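Local structure of aromatic-amino-acid:2-oxoglutarate transaminase (6HND) at residues V186-F191 / K483-F488; T190-L195 / Y473-D478; V208-D213 / N252-T257. The protein probably transfers amino groups between aromatic amino acids and 2-oxoglutarate, and perhaps acts on 2-aminoadipate too, using pyridoxal 5'-phosphate as cofactor. One frame throughout, in Å; residues are numbered along the deposited sequence.

Contact 1: V186-F191 / K483-F488; sequences VEEFTF and KDRSNF. With PLP (pyridoxal-5'-phosphate), chain E.
Arg485 and Glu188 meet in a two-pronged salt bridge, with the guanidinium presenting its side to the carboxylate. NH2 of Arg485 donates to OE1 of Glu188 over 2.7 Å, while NE of Arg485 reaches OE2 of Glu188 over 2.9 Å. OE1 receives its bond on the syn lone pair, and both oxygens lie close to the guanidinium plane, so the two bonds together resist rotation of either group. The flat groups are nevertheless tilted by 31° to one another. Arginine suits this place because its bend at chi3 (-66°) turns the NE and NH2 edge back toward the acid, which an extended Glu188 chain delivers.

Next along both segments comes an aromatic contact. Phe488 drives its edge into the face of Phe189 in a T-shaped stack, centroids 4.9 Å apart and planes at 75°; CE1 of Phe488 stands over the centre of the Phe189 ring. OG of Ser486 sits at the rim of that ring, 3.7 Å from CE1 of Phe189, and is itself hydrogen-bonded to the carbonyl of Ser482.

Within the aminotransferase fold, the contact joins the loop after strand 183-187 of the large mixed sheet to the loop that leads into strand 488-492 of the small antiparallel sheet.

The second shell fixes the acid further. Ser482 OG bonds to OE1 of Glu188, and the backbone N of Ile210 to OE2, so each oxygen of this buried carboxylate has two partners, which would be expected to favour the ionised form. Farther along the same segment, the Phe191 ring lies over the cofactor, its CE2 3.4 Å from C6 of pyridoxal phosphate.

Contact 2: T190-L195 / Y473-D478; sequences TFSPFL and YNMTVD. With PLP (pyridoxal-5'-phosphate), chain E.
Thr190 and Met475 are joined by a backbone hydrogen bond: N of Thr190 donates to O of Met475 over 2.8 Å, approaching almost straight along the carbonyl (C=O...N angle 168°).

A water makes the second polar link. The water oxygen accepts from OG of Ser192 at 2.6 Å, and it donates to the carbonyl oxygens of Asn474 and Thr476. Serine fits here because its short side chain, with OG anti to its own carbonyl carbon (chi1 -73°), holds a hydroxyl toward the facing loop.

The apolar contacts are looser. Thr190 carries a methyl beside its hydroxyl, and this CG2 meets CG2 of Val477 at 4.1 Å. Leu195 is long enough to bring CD1 within 4.0 Å of CA of Val477. CB of Met475 rests against O of Thr190.

CD of Pro193 lies over the centre of the Phe191 ring, on the face opposite the cofactor. Around the contact, Phe194 packs on Ile184 and Val186 of strand 183-187 and on Leu170 of helix 166-177; Val477 also touches Val186, and OD1 of Asp478, the N-cap of helix 479-482, accepts from N of Phe481.

Contact 3: V208-D213 / N252-T257; sequences VKINFD and NPTGFT. With K (potassium ion), chain G; PLP (pyridoxal-5'-phosphate), chain E.
Phe256 presses its ring into the bend of segment 208-213, joining two loops of the aminotransferase fold: one follows strand 204-208, the outermost strand at that side of the large mixed sheet, and the other leads from strand 243-246 to helix 260-272. No hydrogen bond spans the two segments, which meet by van der Waals packing.

The tight part is a cluster of apolar groups. CG2 of Ile210 lies 3.9 Å from CE2 of Phe256, while the other branch of Ile210 reaches tip to tip toward Thr254, its CD1 3.8 Å from CG2 of Thr254. That same threonine methyl touches CE2 of Phe212, the two side chains crossing at about a right angle. Beta-branching suits both residues: Ile210 can serve two neighbours at once, and Thr254 turns its methyl to the cluster while OG1 bonds to OE1 of Gln251. Backbone carbonyls of segment 208-213 also approach the Phe256 ring, O of Asn211 coming within 3.3 Å of CE2 of Phe256.

Outward the contact thins. Asp213 is exposed in the assembly, though it touches a neighbouring molecule in the crystal, and meets Phe256 through its backbone carbonyl. N of Asp213 donates to OD1 of Asn211 from above the side-chain carbonyl plane, over 3.2 Å, in an Asx turn; Asp213 and Asp215 both bind a potassium ion.

At the other extreme, beyond the cis peptide bond that precedes Pro253, Asn252 is buried beside the cofactor. Its OD1 is engaged by Arg490, and its ND2 donates to O3 of pyridoxal phosphate over 3.2 Å.

Contact 1 is the buried one; contacts 2 and 3 are partly buried, each with an exposed residue at its margin. Contacts 1 and 2 share Thr190 and Phe191, and so both extend from the end of strand 183-187. Their chemistry differs with place: an ion pair and stacked rings in contact 1, a backbone bond, a bridging water and a loose apolar edge in contact 2, and mostly apolar packing, with backbone carbonyls against a ring, in contact 3. A backbone bond between Val186 and Val208 joins contacts 1 and 3, while Pro253 packs against both Phe189 and Met475. All three reach the cofactor, contacts 1 and 2 through Phe191 and contact 3 through Asn252.

Contact 1: V186-F191 / K483-F488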
loop_
_atom_site.group_PDB
_atom_site.type_symbol
_atom_site.label_atom_id
_atom_site.label_comp_id
_atom_site.label_asym_id
_atom_site.label_seq_id
_atom_site.Cartn_x
_atom_site.Cartn_y
_atom_site.Cartn_z
ATOM N N VAL B 186 19.244 -14.664 -8.634
ATOM C CA VAL B 186 18.966 -13.302 -9.150
ATOM C C VAL B 186 19.985 -12.984 -10.247
ATOM O O VAL B 186 21.192 -13.262 -10.050
ATOM C CB VAL B 186 18.987 -12.288 -7.997
ATOM C CG1 VAL B 186 18.773 -10.875 -8.487
ATOM C CG2 VAL B 186 17.953 -12.628 -6.931
ATOM N N GLU B 187 19.511 -12.416 -11.357
ATOM C CA GLU B 187 20.387 -11.826 -12.414
ATOM C C GLU B 187 21.426 -10.918 -11.745
ATOM O O GLU B 187 21.030 -10.077 -10.954
ATOM C CB GLU B 187 19.538 -11.125 -13.476
ATOM C CG GLU B 187 18.673 -12.098 -14.260
ATOM C CD GLU B 187 17.475 -11.533 -14.989
ATOM O OE1 GLU B 187 16.945 -10.502 -14.527
ATOM O OE2 GLU B 187 17.007 -12.186 -15.957
ATOM N N GLU B 188 22.706 -11.105 -12.079
ATOM C CA GLU B 188 23.868 -10.494 -11.382
ATOM C C GLU B 188 23.767 -8.970 -11.435
ATOM O O GLU B 188 24.254 -8.363 -10.488
ATOM C CB GLU B 188 25.201 -10.951 -11.962
ATOM C CG GLU B 188 25.493 -10.481 -13.380
ATOM C CD GLU B 188 26.890 -10.885 -13.851
ATOM O OE1 GLU B 188 27.812 -10.931 -12.982
ATOM O OE2 GLU B 188 27.070 -11.152 -15.095
ATOM N N PHE B 189 23.196 -8.401 -12.509
ATOM C CA PHE B 189 22.721 -6.990 -12.553
ATOM C C PHE B 189 21.202 -7.052 -12.568
ATOM O O PHE B 189 20.641 -7.816 -13.416
ATOM C CB PHE B 189 23.267 -6.203 -13.747
ATOM C CG PHE B 189 24.771 -6.233 -13.808
ATOM C CD1 PHE B 189 25.528 -5.339 -13.071
ATOM C CD2 PHE B 189 25.425 -7.186 -14.573
ATOM C CE1 PHE B 189 26.907 -5.393 -13.090
ATOM C CE2 PHE B 189 26.809 -7.247 -14.574
ATOM C CZ PHE B 189 27.544 -6.361 -13.824
ATOM N N THR B 190 20.572 -6.320 -11.651
ATOM C CA THR B 190 19.129 -6.475 -11.389
ATOM C C THR B 190 18.506 -5.146 -10.937
ATOM O O THR B 190 19.223 -4.107 -10.815
ATOM C CB THR B 190 18.915 -7.611 -10.378
ATOM O OG1 THR B 190 17.544 -8.020 -10.384
ATOM C CG2 THR B 190 19.291 -7.222 -8.968
ATOM N N PHE B 191 17.192 -5.189 -10.753
ATOM C CA PHE B 191 16.386 -4.197 -10.013
ATOM C C PHE B 191 16.707 -4.369 -8.526
ATOM O O PHE B 191 16.077 -5.190 -7.842
ATOM C CB PHE B 191 14.918 -4.368 -10.405
ATOM C CG PHE B 191 14.000 -3.358 -9.780
ATOM C CD1 PHE B 191 14.126 -2.021 -10.095
ATOM C CD2 PHE B 191 13.033 -3.744 -8.867
ATOM C CE1 PHE B 191 13.293 -1.087 -9.504
ATOM C CE2 PHE B 191 12.201 -2.805 -8.280
ATOM C CZ PHE B 191 12.331 -1.478 -8.607
ATOM N N LYS B 483 32.255 -7.507 -10.740
ATOM C CA LYS B 483 33.312 -6.478 -10.953
ATOM C C LYS B 483 33.693 -6.402 -12.435
ATOM O O LYS B 483 33.648 -5.289 -13.017
ATOM C CB LYS B 483 34.560 -6.860 -10.135
ATOM C CG LYS B 483 35.214 -5.758 -9.323
ATOM C CD LYS B 483 36.680 -6.020 -8.967
ATOM C CE LYS B 483 36.933 -7.356 -8.297
ATOM N NZ LYS B 483 37.483 -8.353 -9.245
ATOM N N ASP B 484 34.108 -7.537 -13.003
ATOM C CA ASP B 484 34.727 -7.593 -14.357
ATOM C C ASP B 484 33.714 -7.259 -15.456
ATOM O O ASP B 484 34.177 -6.926 -16.521
ATOM C CB ASP B 484 35.349 -8.953 -14.650
ATOM C CG ASP B 484 36.604 -9.210 -13.840
ATOM O OD1 ASP B 484 37.291 -8.217 -13.473
ATOM O OD2 ASP B 484 36.874 -10.401 -13.576
ATOM N N ARG B 485 32.401 -7.337 -15.211
ATOM C CA ARG B 485 31.357 -7.007 -16.218
ATOM C C ARG B 485 30.653 -5.695 -15.861
ATOM O O ARG B 485 29.619 -5.367 -16.502
ATOM C CB ARG B 485 30.427 -8.213 -16.338
ATOM C CG ARG B 485 31.145 -9.423 -16.908
ATOM C CD ARG B 485 30.267 -10.637 -16.986
ATOM N NE ARG B 485 29.911 -11.078 -15.656
ATOM C CZ ARG B 485 30.726 -11.652 -14.787
ATOM N NH1 ARG B 485 31.996 -11.875 -15.087
ATOM N NH2 ARG B 485 30.266 -11.991 -13.595
ATOM N N SER B 486 31.217 -4.934 -14.921
ATOM C CA SER B 486 30.612 -3.702 -14.350
ATOM C C SER B 486 31.004 -2.492 -15.189
ATOM O O SER B 486 30.599 -1.371 -14.806
ATOM C CB SER B 486 31.020 -3.509 -12.925
ATOM O OG SER B 486 30.377 -4.468 -12.113
ATOM N N ASN B 487 31.720 -2.719 -16.297
ATOM C CA ASN B 487 32.239 -1.632 -17.180
ATOM C C ASN B 487 31.117 -1.085 -18.073
ATOM O O ASN B 487 31.270 -1.060 -19.300
ATOM C CB ASN B 487 33.447 -2.101 -17.999
ATOM C CG ASN B 487 33.145 -3.308 -18.869
ATOM O OD1 ASN B 487 32.417 -4.221 -18.450
ATOM N ND2 ASN B 487 33.667 -3.282 -20.089
ATOM N N PHE B 488 30.016 -0.619 -17.495
ATOM C CA PHE B 488 28.924 -0.039 -18.314
ATOM C C PHE B 488 28.130 0.956 -17.485
ATOM O O PHE B 488 28.102 0.824 -16.268
ATOM C CB PHE B 488 28.006 -1.111 -18.914
ATOM C CG PHE B 488 27.147 -1.880 -17.945
ATOM C CD1 PHE B 488 27.614 -3.044 -17.353
ATOM C CD2 PHE B 488 25.850 -1.484 -17.678
ATOM C CE1 PHE B 488 26.793 -3.789 -16.513
ATOM C CE2 PHE B 488 25.046 -2.200 -16.802
ATOM C CZ PHE B 488 25.521 -3.344 -16.212
HETATM N N1 PLP E . 11.042 -3.885 -11.745
HETATM C C2 PLP E . 11.692 -3.336 -12.763
HETATM C C2A PLP E . 12.547 -4.237 -13.587
HETATM C C3 PLP E . 11.540 -1.954 -13.065
HETATM O O3 PLP E . 12.220 -1.422 -14.126
HETATM C C4 PLP E . 10.698 -1.151 -12.253
HETATM C C4A PLP E . 10.463 0.264 -12.625
HETATM C C5 PLP E . 10.014 -1.778 -11.189
HETATM C C6 PLP E . 10.238 -3.117 -10.979
HETATM C C5A PLP E . 9.168 -1.026 -10.195
HETATM O O4P PLP E . 7.858 -0.619 -10.673
HETATM P P PLP E . 6.818 0.093 -9.654
HETATM O O1P PLP E . 7.010 -0.560 -8.291
HETATM O O2P PLP E . 5.489 -0.178 -10.356
HETATM O O3P PLP E . 7.175 1.545 -9.625
#

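Contact 2: T190-L195 / Y473-D478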
loop_
_atom_site.group_PDB
_atom_site.type_symbol
_atom_site.label_atom_id
_atom_site.label_comp_id
_atom_site.label_asym_id
_atom_site.label_seq_id
_atom_site.Cartn_x
_atom_site.Cartn_y
_atom_site.Cartn_z
ATOM N N THR B 190 20.572 -6.320 -11.651
ATOM C CA THR B 190 19.129 -6.475 -11.389
ATOM C C THR B 190 18.506 -5.146 -10.937
ATOM O O THR B 190 19.223 -4.107 -10.815
ATOM C CB THR B 190 18.915 -7.611 -10.378
ATOM O OG1 THR B 190 17.544 -8.020 -10.384
ATOM C CG2 THR B 190 19.291 -7.222 -8.968
ATOM N N PHE B 191 17.192 -5.189 -10.753
ATOM C CA PHE B 191 16.386 -4.197 -10.013
ATOM C C PHE B 191 16.707 -4.369 -8.526
ATOM O O PHE B 191 16.077 -5.190 -7.842
ATOM C CB PHE B 191 14.918 -4.368 -10.405
ATOM C CG PHE B 191 14.000 -3.358 -9.780
ATOM C CD1 PHE B 191 14.126 -2.021 -10.095
ATOM C CD2 PHE B 191 13.033 -3.744 -8.867
ATOM C CE1 PHE B 191 13.293 -1.087 -9.504
ATOM C CE2 PHE B 191 12.201 -2.805 -8.280
ATOM C CZ PHE B 191 12.331 -1.478 -8.607
ATOM N N SER B 192 17.708 -3.614 -8.077
ATOM C CA SER B 192 18.251 -3.522 -6.687
ATOM C C SER B 192 17.174 -3.623 -5.605
ATOM O O SER B 192 17.367 -4.334 -4.630
ATOM C CB SER B 192 19.053 -2.246 -6.506
ATOM O OG SER B 192 20.285 -2.356 -7.195
ATOM N N PRO B 193 16.042 -2.896 -5.667
ATOM C CA PRO B 193 15.097 -2.955 -4.568
ATOM C C PRO B 193 14.609 -4.393 -4.307
ATOM O O PRO B 193 14.334 -4.710 -3.148
ATOM C CB PRO B 193 14.018 -1.950 -4.999
ATOM C CG PRO B 193 14.761 -0.985 -5.899
ATOM C CD PRO B 193 15.649 -1.914 -6.686
ATOM N N PHE B 194 14.594 -5.258 -5.326
ATOM C CA PHE B 194 14.215 -6.684 -5.148
ATOM C C PHE B 194 14.975 -7.337 -3.972
ATOM O O PHE B 194 14.396 -8.152 -3.195
ATOM C CB PHE B 194 14.463 -7.491 -6.414
ATOM C CG PHE B 194 14.038 -8.909 -6.228
ATOM C CD1 PHE B 194 12.706 -9.233 -6.298
ATOM C CD2 PHE B 194 14.948 -9.876 -5.854
ATOM C CE1 PHE B 194 12.278 -10.519 -6.024
ATOM C CE2 PHE B 194 14.516 -11.171 -5.590
ATOM C CZ PHE B 194 13.182 -11.489 -5.677
ATOM N N LEU B 195 16.260 -7.041 -3.836
ATOM C CA LEU B 195 17.083 -7.649 -2.768
ATOM C C LEU B 195 16.547 -7.257 -1.384
ATOM O O LEU B 195 16.768 -8.027 -0.427
ATOM C CB LEU B 195 18.537 -7.229 -2.965
ATOM C CG LEU B 195 19.128 -7.652 -4.308
ATOM C CD1 LEU B 195 20.493 -7.008 -4.508
ATOM C CD2 LEU B 195 19.189 -9.171 -4.434
ATOM N N TYR B 473 27.815 -1.127 -11.440
ATOM C CA TYR B 473 28.281 -1.604 -10.114
ATOM C C TYR B 473 27.233 -1.255 -9.040
ATOM O O TYR B 473 27.168 -1.984 -8.049
ATOM C CB TYR B 473 29.700 -1.124 -9.791
ATOM C CG TYR B 473 29.930 0.361 -9.856
ATOM C CD1 TYR B 473 29.423 1.212 -8.883
ATOM C CD2 TYR B 473 30.706 0.912 -10.860
ATOM C CE1 TYR B 473 29.642 2.578 -8.936
ATOM C CE2 TYR B 473 30.962 2.273 -10.905
ATOM C CZ TYR B 473 30.432 3.104 -9.940
ATOM O OH TYR B 473 30.660 4.443 -10.010
ATOM N N ASN B 474 26.376 -0.257 -9.252
ATOM C CA ASN B 474 25.283 0.065 -8.297
ATOM C C ASN B 474 24.113 -0.925 -8.430
ATOM O O ASN B 474 23.187 -0.857 -7.583
ATOM C CB ASN B 474 24.795 1.502 -8.446
ATOM C CG ASN B 474 25.685 2.510 -7.743
ATOM O OD1 ASN B 474 26.633 2.147 -7.040
ATOM N ND2 ASN B 474 25.369 3.783 -7.922
ATOM N N MET B 475 24.094 -1.821 -9.417
ATOM C CA MET B 475 22.870 -2.636 -9.642
ATOM C C MET B 475 23.187 -4.127 -9.563
ATOM O O MET B 475 22.508 -4.915 -10.238
ATOM C CB MET B 475 22.246 -2.274 -10.981
ATOM C CG MET B 475 21.571 -0.913 -10.923
ATOM S SD MET B 475 20.968 -0.405 -12.552
ATOM C CE MET B 475 22.518 -0.435 -13.450
ATOM N N THR B 476 24.120 -4.476 -8.684
ATOM C CA THR B 476 24.692 -5.828 -8.548
ATOM C C THR B 476 24.045 -6.533 -7.369
ATOM O O THR B 476 23.698 -5.853 -6.404
ATOM C CB THR B 476 26.215 -5.800 -8.377
ATOM O OG1 THR B 476 26.541 -4.947 -7.275
ATOM C CG2 THR B 476 26.902 -5.326 -9.639
ATOM N N VAL B 477 23.912 -7.856 -7.463
ATOM C CA VAL B 477 23.633 -8.733 -6.296
ATOM C C VAL B 477 24.893 -8.773 -5.425
ATOM O O VAL B 477 24.774 -8.579 -4.213
ATOM C CB VAL B 477 23.191 -10.119 -6.769
ATOM C CG1 VAL B 477 23.017 -11.069 -5.588
ATOM C CG2 VAL B 477 21.914 -10.000 -7.611
ATOM N N ASP B 478 26.057 -8.945 -6.054
ATOM C CA ASP B 478 27.371 -9.078 -5.382
ATOM C C ASP B 478 28.418 -8.372 -6.248
ATOM O O ASP B 478 28.679 -8.820 -7.382
ATOM C CB ASP B 478 27.732 -10.550 -5.148
ATOM C CG ASP B 478 28.920 -10.741 -4.212
ATOM O OD1 ASP B 478 30.059 -10.385 -4.599
ATOM O OD2 ASP B 478 28.696 -11.241 -3.102
HETATM N N1 PLP E . 11.042 -3.885 -11.745
HETATM C C2 PLP E . 11.692 -3.336 -12.763
HETATM C C2A PLP E . 12.547 -4.237 -13.587
HETATM C C3 PLP E . 11.540 -1.954 -13.065
HETATM O O3 PLP E . 12.220 -1.422 -14.126
HETATM C C4 PLP E . 10.698 -1.151 -12.253
HETATM C C4A PLP E . 10.463 0.264 -12.625
HETATM C C5 PLP E . 10.014 -1.778 -11.189
HETATM C C6 PLP E . 10.238 -3.117 -10.979
HETATM C C5A PLP E . 9.168 -1.026 -10.195
HETATM O O4P PLP E . 7.858 -0.619 -10.673
HETATM P P PLP E . 6.818 0.093 -9.654
HETATM O O1P PLP E . 7.010 -0.560 -8.291
HETATM O O2P PLP E . 5.489 -0.178 -10.356
HETATM O O3P PLP E . 7.175 1.545 -9.625
HETATM O O HOH W 1 22.471 -3.195 -6.000
#

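Contact 3: V208-D213 / N252-T257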
loop_
_atom_site.group_PDB
_atom_site.type_symbol
_atom_site.label_atom_id
_atom_site.label_comp_id
_atom_site.label_asym_id
_atom_site.label_seq_id
_atom_site.Cartn_x
_atom_site.Cartn_y
_atom_site.Cartn_z
ATOM N N VAL B 208 23.352 -14.728 -10.902
ATOM C CA VAL B 208 23.361 -15.536 -12.156
ATOM C C VAL B 208 23.998 -14.655 -13.236
ATOM O O VAL B 208 23.418 -13.582 -13.544
ATOM C CB VAL B 208 21.930 -15.975 -12.539
ATOM C CG1 VAL B 208 21.843 -16.453 -13.977
ATOM C CG2 VAL B 208 21.370 -17.048 -11.605
ATOM N N LYS B 209 25.132 -15.079 -13.789
ATOM C CA LYS B 209 25.934 -14.266 -14.742
ATOM C C LYS B 209 25.089 -13.900 -15.967
ATOM O O LYS B 209 24.269 -14.698 -16.421
ATOM C CB LYS B 209 27.202 -14.986 -15.213
ATOM C CG LYS B 209 28.182 -15.364 -14.112
ATOM C CD LYS B 209 29.567 -15.742 -14.615
ATOM C CE LYS B 209 30.418 -16.413 -13.548
ATOM N NZ LYS B 209 31.807 -16.597 -14.029
ATOM N N ILE B 210 25.287 -12.685 -16.456
ATOM C CA ILE B 210 24.665 -12.186 -17.703
ATOM C C ILE B 210 25.723 -12.237 -18.787
ATOM O O ILE B 210 26.864 -11.837 -18.534
ATOM C CB ILE B 210 24.117 -10.773 -17.492
ATOM C CG1 ILE B 210 22.780 -10.835 -16.749
ATOM C CG2 ILE B 210 24.013 -10.045 -18.823
ATOM C CD1 ILE B 210 22.338 -9.500 -16.249
ATOM N N ASN B 211 25.347 -12.757 -19.951
ATOM C CA ASN B 211 26.192 -12.739 -21.166
ATOM C C ASN B 211 26.003 -11.349 -21.809
ATOM O O ASN B 211 24.850 -10.977 -22.050
ATOM C CB ASN B 211 25.820 -13.946 -22.026
ATOM C CG ASN B 211 26.334 -13.853 -23.448
ATOM O OD1 ASN B 211 27.374 -13.255 -23.685
ATOM N ND2 ASN B 211 25.610 -14.439 -24.393
ATOM N N PHE B 212 27.093 -10.634 -22.121
ATOM C CA PHE B 212 27.093 -9.246 -22.655
ATOM C C PHE B 212 27.390 -9.188 -24.162
ATOM O O PHE B 212 27.503 -8.063 -24.673
ATOM C CB PHE B 212 28.075 -8.397 -21.848
ATOM C CG PHE B 212 27.486 -7.912 -20.547
ATOM C CD1 PHE B 212 27.584 -8.675 -19.387
ATOM C CD2 PHE B 212 26.783 -6.721 -20.496
ATOM C CE1 PHE B 212 27.037 -8.217 -18.197
ATOM C CE2 PHE B 212 26.207 -6.289 -19.313
ATOM C CZ PHE B 212 26.333 -7.039 -18.166
ATOM N N ASP B 213 27.408 -10.324 -24.872
ATOM C CA ASP B 213 27.414 -10.351 -26.367
ATOM C C ASP B 213 26.197 -9.595 -26.934
ATOM O O ASP B 213 25.116 -9.563 -26.277
ATOM C CB ASP B 213 27.380 -11.780 -26.910
ATOM C CG ASP B 213 28.601 -12.646 -26.615
ATOM O OD1 ASP B 213 29.631 -12.096 -26.131
ATOM O OD2 ASP B 213 28.504 -13.891 -26.864
ATOM N N ASN B 252 16.309 -5.117 -16.642
ATOM C CA ASN B 252 16.841 -3.933 -15.929
ATOM C C ASN B 252 18.059 -4.356 -15.115
ATOM O O ASN B 252 17.906 -5.085 -14.151
ATOM C CB ASN B 252 15.764 -3.293 -15.078
ATOM C CG ASN B 252 16.263 -2.066 -14.365
ATOM O OD1 ASN B 252 17.430 -1.723 -14.537
ATOM N ND2 ASN B 252 15.406 -1.421 -13.580
ATOM N N PRO B 253 19.299 -3.899 -15.414
ATOM C CA PRO B 253 19.555 -2.799 -16.350
ATOM C C PRO B 253 19.860 -3.080 -17.822
ATOM O O PRO B 253 19.811 -2.164 -18.564
ATOM C CB PRO B 253 20.860 -2.222 -15.769
ATOM C CG PRO B 253 21.616 -3.458 -15.309
ATOM C CD PRO B 253 20.534 -4.363 -14.755
ATOM N N THR B 254 20.204 -4.306 -18.206
ATOM C CA THR B 254 21.031 -4.589 -19.414
ATOM C C THR B 254 20.254 -4.368 -20.711
ATOM O O THR B 254 20.906 -4.236 -21.726
ATOM C CB THR B 254 21.664 -5.984 -19.381
ATOM O OG1 THR B 254 20.640 -6.978 -19.408
ATOM C CG2 THR B 254 22.553 -6.175 -18.171
ATOM N N GLY B 255 18.921 -4.379 -20.682
ATOM C CA GLY B 255 18.046 -4.212 -21.864
ATOM C C GLY B 255 17.844 -5.500 -22.649
ATOM O O GLY B 255 17.100 -5.449 -23.621
ATOM N N PHE B 256 18.445 -6.633 -22.250
ATOM C CA PHE B 256 18.337 -7.926 -22.986
ATOM C C PHE B 256 16.923 -8.511 -22.870
ATOM O O PHE B 256 16.172 -8.192 -21.926
ATOM C CB PHE B 256 19.373 -8.945 -22.504
ATOM C CG PHE B 256 20.810 -8.605 -22.827
ATOM C CD1 PHE B 256 21.208 -8.375 -24.131
ATOM C CD2 PHE B 256 21.771 -8.545 -21.832
ATOM C CE1 PHE B 256 22.522 -8.057 -24.432
ATOM C CE2 PHE B 256 23.091 -8.233 -22.135
ATOM C CZ PHE B 256 23.464 -7.989 -23.436
ATOM N N THR B 257 16.557 -9.313 -23.859
ATOM C CA THR B 257 15.245 -9.985 -23.973
ATOM C C THR B 257 15.468 -11.455 -24.312
ATOM O O THR B 257 16.139 -11.736 -25.339
ATOM C CB THR B 257 14.346 -9.336 -25.022
ATOM O OG1 THR B 257 14.109 -8.003 -24.595
ATOM C CG2 THR B 257 13.027 -10.058 -25.195
HETATM K K K G . 26.716 -15.008 -28.634
HETATM N N1 PLP E . 11.042 -3.885 -11.745
HETATM C C2 PLP E . 11.692 -3.336 -12.763
HETATM C C2A PLP E . 12.547 -4.237 -13.587
HETATM C C3 PLP E . 11.540 -1.954 -13.065
HETATM O O3 PLP E . 12.220 -1.422 -14.126
HETATM C C4 PLP E . 10.698 -1.151 -12.253
HETATM C C4A PLP E . 10.463 0.264 -12.625
HETATM C C5 PLP E . 10.014 -1.778 -11.189
HETATM C C6 PLP E . 10.238 -3.117 -10.979
HETATM C C5A PLP E . 9.168 -1.026 -10.195
HETATM O O4P PLP E . 7.858 -0.619 -10.673
HETATM P P PLP E . 6.818 0.093 -9.654
HETATM O O1P PLP E . 7.010 -0.560 -8.291
HETATM O O2P PLP E . 5.489 -0.178 -10.356
HETATM O O3P PLP E . 7.175 1.545 -9.625
#